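Heme utilization cystosolic carrier protein HutX (Pectobacterium carotovorum, PDB 2PH0) probably binds heme and carries it through the cytosol for utilisation. Local coordinates at residues 50-61 with 150-161. Sequence-based numbering, arbitrary orientation.
Sequences QVWDTIATWGEV and QVDAFRALASEL
Both hydrogens of the Gln150 amide nitrogen are spent on the chain just after helix 48-55: NE2 donates to Trp58 O at 2.9 Å and to Glu60 O at 3.0 Å. The bonds are nearly straight, and each acceptor lies close to the amide plane, although NE2 sits above the plane of either carbonyl. With CG anti to its own carbonyl carbon (chi1 -68°) and the chain extended beyond, Gln150 reaches from its helix to bridge the two carbonyls around Gly59. Its OE1 accepts from Gly139 N, which fixes the amide's rotation. Next to this polar grip the Trp58 indole is wedged between the helices. Ile55 CA lies over one face; on the opposite face the Ala153 methyl makes a CH-pi contact, CB 3.8 Å from the centroid of the five-membered ring. The far end of the indole reaches the Phe154 backbone, CH2 to CA 3.5 Å, and Leu157 CD2 approaches CZ2 obliquely. Further along, Leu157 meets Thr54 tip to tip, and Val51 CG2 packs on Leu161 CD2 at 3.6 Å. A water donates to Thr54 OG1 and, weakly, to Glu160 OE2. Phe110 and Val123 of the six-stranded antiparallel sheet help to floor the contact, in which the helical segments 50-55 and 150-160 run nearly antiparallel (164°) side by side on one sheet face: helices layered on an antiparallel sheet, an alpha+beta arrangement, within the ChuX/HutX domain.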
loop_
_atom_site.group_PDB
_atom_site.type_symbol
_atom_site.label_atom_id
_atom_site.label_comp_id
_atom_site.label_asym_id
_atom_site.label_seq_id
_atom_site.Cartn_x
_atom_site.Cartn_y
_atom_site.Cartn_z
ATOM N N GLN B 50 -5.024 19.537 -4.807
ATOM C CA GLN B 50 -6.163 20.221 -4.221
ATOM C C GLN B 50 -6.905 19.234 -3.327
ATOM O O GLN B 50 -7.266 19.545 -2.190
ATOM C CB GLN B 50 -7.091 20.707 -5.331
ATOM C CG GLN B 50 -8.250 21.563 -4.854
ATOM C CD GLN B 50 -9.147 21.987 -5.997
ATOM O OE1 GLN B 50 -8.668 22.458 -7.028
ATOM N NE2 GLN B 50 -10.454 21.828 -5.820
ATOM N N VAL B 51 -7.121 18.037 -3.856
ATOM C CA VAL B 51 -7.823 16.990 -3.123
ATOM C C VAL B 51 -7.067 16.515 -1.885
ATOM O O VAL B 51 -7.624 16.467 -0.795
ATOM C CB VAL B 51 -8.112 15.788 -4.054
ATOM C CG1 VAL B 51 -8.610 14.580 -3.240
ATOM C CG2 VAL B 51 -9.138 16.192 -5.098
ATOM N N TRP B 52 -5.794 16.172 -2.043
ATOM C CA TRP B 52 -5.013 15.696 -0.913
ATOM C C TRP B 52 -4.887 16.725 0.210
ATOM O O TRP B 52 -5.089 16.396 1.378
ATOM C CB TRP B 52 -3.619 15.262 -1.381
ATOM C CG TRP B 52 -2.815 14.615 -0.304
ATOM C CD1 TRP B 52 -2.110 15.242 0.682
ATOM C CD2 TRP B 52 -2.669 13.211 -0.072
ATOM N NE1 TRP B 52 -1.535 14.312 1.518
ATOM C CE2 TRP B 52 -1.862 13.057 1.076
ATOM C CE3 TRP B 52 -3.145 12.063 -0.722
ATOM C CZ2 TRP B 52 -1.518 11.804 1.589
ATOM C CZ3 TRP B 52 -2.801 10.816 -0.209
ATOM C CH2 TRP B 52 -1.996 10.698 0.935
ATOM N N ASP B 53 -4.548 17.964 -0.136
ATOM C CA ASP B 53 -4.400 19.011 0.872
ATOM C C ASP B 53 -5.676 19.179 1.689
ATOM O O ASP B 53 -5.623 19.350 2.906
ATOM C CB ASP B 53 -4.029 20.347 0.218
ATOM C CG ASP B 53 -2.587 20.383 -0.254
ATOM O OD1 ASP B 53 -1.695 20.048 0.552
ATOM O OD2 ASP B 53 -2.342 20.752 -1.421
ATOM N N THR B 54 -6.818 19.121 1.011
ATOM C CA THR B 54 -8.109 19.266 1.677
ATOM C C THR B 54 -8.386 18.116 2.647
ATOM O O THR B 54 -8.721 18.345 3.811
ATOM C CB THR B 54 -9.248 19.335 0.651
ATOM O OG1 THR B 54 -8.992 20.404 -0.265
ATOM C CG2 THR B 54 -10.578 19.585 1.345
ATOM N N ILE B 55 -8.233 16.880 2.180
ATOM C CA ILE B 55 -8.489 15.737 3.044
ATOM C C ILE B 55 -7.566 15.798 4.254
ATOM O O ILE B 55 -7.940 15.393 5.359
ATOM C CB ILE B 55 -8.293 14.392 2.291
ATOM C CG1 ILE B 55 -9.204 14.336 1.065
ATOM C CG2 ILE B 55 -8.615 13.219 3.224
ATOM C CD1 ILE B 55 -8.914 13.169 0.121
ATOM N N ALA B 56 -6.373 16.352 4.054
ATOM C CA ALA B 56 -5.399 16.466 5.132
ATOM C C ALA B 56 -5.889 17.357 6.277
ATOM O O ALA B 56 -5.215 17.488 7.299
ATOM C CB ALA B 56 -4.082 16.996 4.585
ATOM N N THR B 57 -7.063 17.958 6.108
ATOM C CA THR B 57 -7.634 18.829 7.139
ATOM C C THR B 57 -8.906 18.234 7.749
ATOM O O THR B 57 -9.541 18.862 8.594
ATOM C CB THR B 57 -8.009 20.227 6.571
ATOM O OG1 THR B 57 -9.120 20.105 5.674
ATOM C CG2 THR B 57 -6.842 20.836 5.818
ATOM N N TRP B 58 -9.265 17.023 7.331
ATOM C CA TRP B 58 -10.484 16.363 7.808
ATOM C C TRP B 58 -10.374 15.526 9.072
ATOM O O TRP B 58 -11.364 14.941 9.510
ATOM C CB TRP B 58 -11.064 15.465 6.713
ATOM C CG TRP B 58 -11.503 16.181 5.481
ATOM C CD1 TRP B 58 -11.526 17.528 5.279
ATOM C CD2 TRP B 58 -11.957 15.583 4.264
ATOM N NE1 TRP B 58 -11.962 17.808 4.012
ATOM C CE2 TRP B 58 -12.234 16.632 3.365
ATOM C CE3 TRP B 58 -12.155 14.259 3.846
ATOM C CZ2 TRP B 58 -12.699 16.403 2.065
ATOM C CZ3 TRP B 58 -12.617 14.026 2.556
ATOM C CH2 TRP B 58 -12.883 15.097 1.678
ATOM N N GLY B 59 -9.192 15.460 9.670
ATOM C CA GLY B 59 -9.048 14.645 10.861
ATOM C C GLY B 59 -8.718 13.218 10.460
ATOM O O GLY B 59 -8.327 12.972 9.323
ATOM N N GLU B 60 -8.893 12.274 11.378
ATOM C CA GLU B 60 -8.572 10.876 11.106
ATOM C C GLU B 60 -9.426 10.203 10.033
ATOM O O GLU B 60 -10.654 10.245 10.066
ATOM C CB GLU B 60 -8.649 10.066 12.399
ATOM C CG GLU B 60 -8.279 8.599 12.248
ATOM C CD GLU B 60 -8.109 7.911 13.591
ATOM O OE1 GLU B 60 -7.115 8.211 14.288
ATOM O OE2 GLU B 60 -8.975 7.083 13.952
ATOM N N VAL B 61 -8.745 9.584 9.079
ATOM C CA VAL B 61 -9.384 8.860 7.986
ATOM C C VAL B 61 -8.658 7.525 7.894
ATOM O O VAL B 61 -7.735 7.264 8.668
ATOM C CB VAL B 61 -9.240 9.617 6.638
ATOM C CG1 VAL B 61 -10.047 10.902 6.664
ATOM C CG2 VAL B 61 -7.782 9.929 6.368
ATOM N N GLN B 150 -17.223 15.232 8.250
ATOM C CA GLN B 150 -16.448 14.733 7.118
ATOM C C GLN B 150 -17.345 14.562 5.895
ATOM O O GLN B 150 -16.944 14.885 4.781
ATOM C CB GLN B 150 -15.773 13.401 7.451
ATOM C CG GLN B 150 -14.676 13.510 8.495
ATOM C CD GLN B 150 -13.890 12.222 8.635
ATOM O OE1 GLN B 150 -14.374 11.142 8.294
ATOM N NE2 GLN B 150 -12.681 12.326 9.157
ATOM N N VAL B 151 -18.560 14.056 6.095
ATOM C CA VAL B 151 -19.466 13.886 4.966
ATOM C C VAL B 151 -19.706 15.229 4.284
ATOM O O VAL B 151 -19.689 15.316 3.054
ATOM C CB VAL B 151 -20.825 13.264 5.402
ATOM C CG1 VAL B 151 -21.824 13.307 4.251
ATOM C CG2 VAL B 151 -20.609 11.840 5.841
ATOM N N ASP B 152 -19.907 16.284 5.072
ATOM C CA ASP B 152 -20.138 17.601 4.503
ATOM C C ASP B 152 -18.916 18.115 3.728
ATOM O O ASP B 152 -19.055 18.630 2.633
ATOM C CB ASP B 152 -20.521 18.617 5.592
ATOM C CG ASP B 152 -21.838 18.280 6.270
ATOM O OD1 ASP B 152 -22.714 17.678 5.608
ATOM O OD2 ASP B 152 -22.009 18.630 7.457
ATOM N N ALA B 153 -17.720 17.971 4.290
ATOM C CA ALA B 153 -16.521 18.439 3.592
ATOM C C ALA B 153 -16.280 17.607 2.329
ATOM O O ALA B 153 -15.846 18.131 1.301
ATOM C CB ALA B 153 -15.305 18.344 4.522
ATOM N N PHE B 154 -16.558 16.310 2.424
ATOM C CA PHE B 154 -16.398 15.365 1.311
ATOM C C PHE B 154 -17.336 15.762 0.172
ATOM O O PHE B 154 -16.928 15.839 -0.988
ATOM C CB PHE B 154 -16.697 13.944 1.823
ATOM C CG PHE B 154 -16.700 12.860 0.761
ATOM C CD1 PHE B 154 -17.787 12.695 -0.098
ATOM C CD2 PHE B 154 -15.644 11.941 0.683
ATOM C CE1 PHE B 154 -17.825 11.632 -1.010
ATOM C CE2 PHE B 154 -15.675 10.870 -0.227
ATOM C CZ PHE B 154 -16.764 10.715 -1.074
ATOM N N ARG B 155 -18.597 16.018 0.490
ATOM C CA ARG B 155 -19.530 16.408 -0.557
ATOM C C ARG B 155 -19.198 17.786 -1.131
ATOM O O ARG B 155 -19.368 18.016 -2.326
ATOM C CB ARG B 155 -20.958 16.358 -0.024
ATOM C CG ARG B 155 -21.419 14.928 0.267
ATOM C CD ARG B 155 -22.774 14.919 0.948
ATOM N NE ARG B 155 -23.268 13.561 1.124
ATOM C CZ ARG B 155 -24.368 13.256 1.805
ATOM N NH1 ARG B 155 -25.092 14.214 2.373
ATOM N NH2 ARG B 155 -24.737 11.992 1.927
ATOM N N ALA B 156 -18.698 18.691 -0.295
ATOM C CA ALA B 156 -18.337 20.035 -0.756
ATOM C C ALA B 156 -17.205 19.966 -1.768
ATOM O O ALA B 156 -17.248 20.612 -2.816
ATOM C CB ALA B 156 -17.921 20.905 0.421
ATOM N N LEU B 157 -16.185 19.182 -1.448
ATOM C CA LEU B 157 -15.043 19.024 -2.333
ATOM C C LEU B 157 -15.471 18.374 -3.641
ATOM O O LEU B 157 -15.108 18.845 -4.720
ATOM C CB LEU B 157 -13.960 18.183 -1.648
ATOM C CG LEU B 157 -12.696 17.867 -2.456
ATOM C CD1 LEU B 157 -12.058 19.157 -2.971
ATOM C CD2 LEU B 157 -11.728 17.121 -1.553
ATOM N N ALA B 158 -16.244 17.293 -3.555
ATOM C CA ALA B 158 -16.709 16.617 -4.759
ATOM C C ALA B 158 -17.411 17.628 -5.660
ATOM O O ALA B 158 -17.165 17.683 -6.868
ATOM C CB ALA B 158 -17.671 15.481 -4.394
ATOM N N SER B 159 -18.277 18.435 -5.055
ATOM C CA SER B 159 -19.037 19.450 -5.776
ATOM C C SER B 159 -18.202 20.521 -6.470
ATOM O O SER B 159 -18.488 20.885 -7.608
ATOM C CB SER B 159 -20.030 20.134 -4.833
ATOM O OG SER B 159 -21.008 19.217 -4.384
ATOM N N GLU B 160 -17.181 21.045 -5.804
ATOM C CA GLU B 160 -16.390 22.079 -6.459
ATOM C C GLU B 160 -15.495 21.520 -7.557
ATOM O O GLU B 160 -14.978 22.269 -8.385
ATOM C CB GLU B 160 -15.574 22.883 -5.442
ATOM C CG GLU B 160 -14.582 22.112 -4.616
ATOM C CD GLU B 160 -13.977 22.980 -3.528
ATOM O OE1 GLU B 160 -14.743 23.485 -2.680
ATOM O OE2 GLU B 160 -12.741 23.162 -3.522
ATOM N N LEU B 161 -15.325 20.201 -7.576
ATOM C CA LEU B 161 -14.514 19.566 -8.609
ATOM C C LEU B 161 -15.358 19.336 -9.860
ATOM O O LEU B 161 -14.839 18.975 -10.915
ATOM C CB LEU B 161 -13.937 18.239 -8.108
ATOM C CG LEU B 161 -12.519 18.302 -7.533
ATOM C CD1 LEU B 161 -12.440 19.327 -6.420
ATOM C CD2 LEU B 161 -12.121 16.930 -7.024
HETATM O O HOH W 1 -10.858 22.338 -0.727
#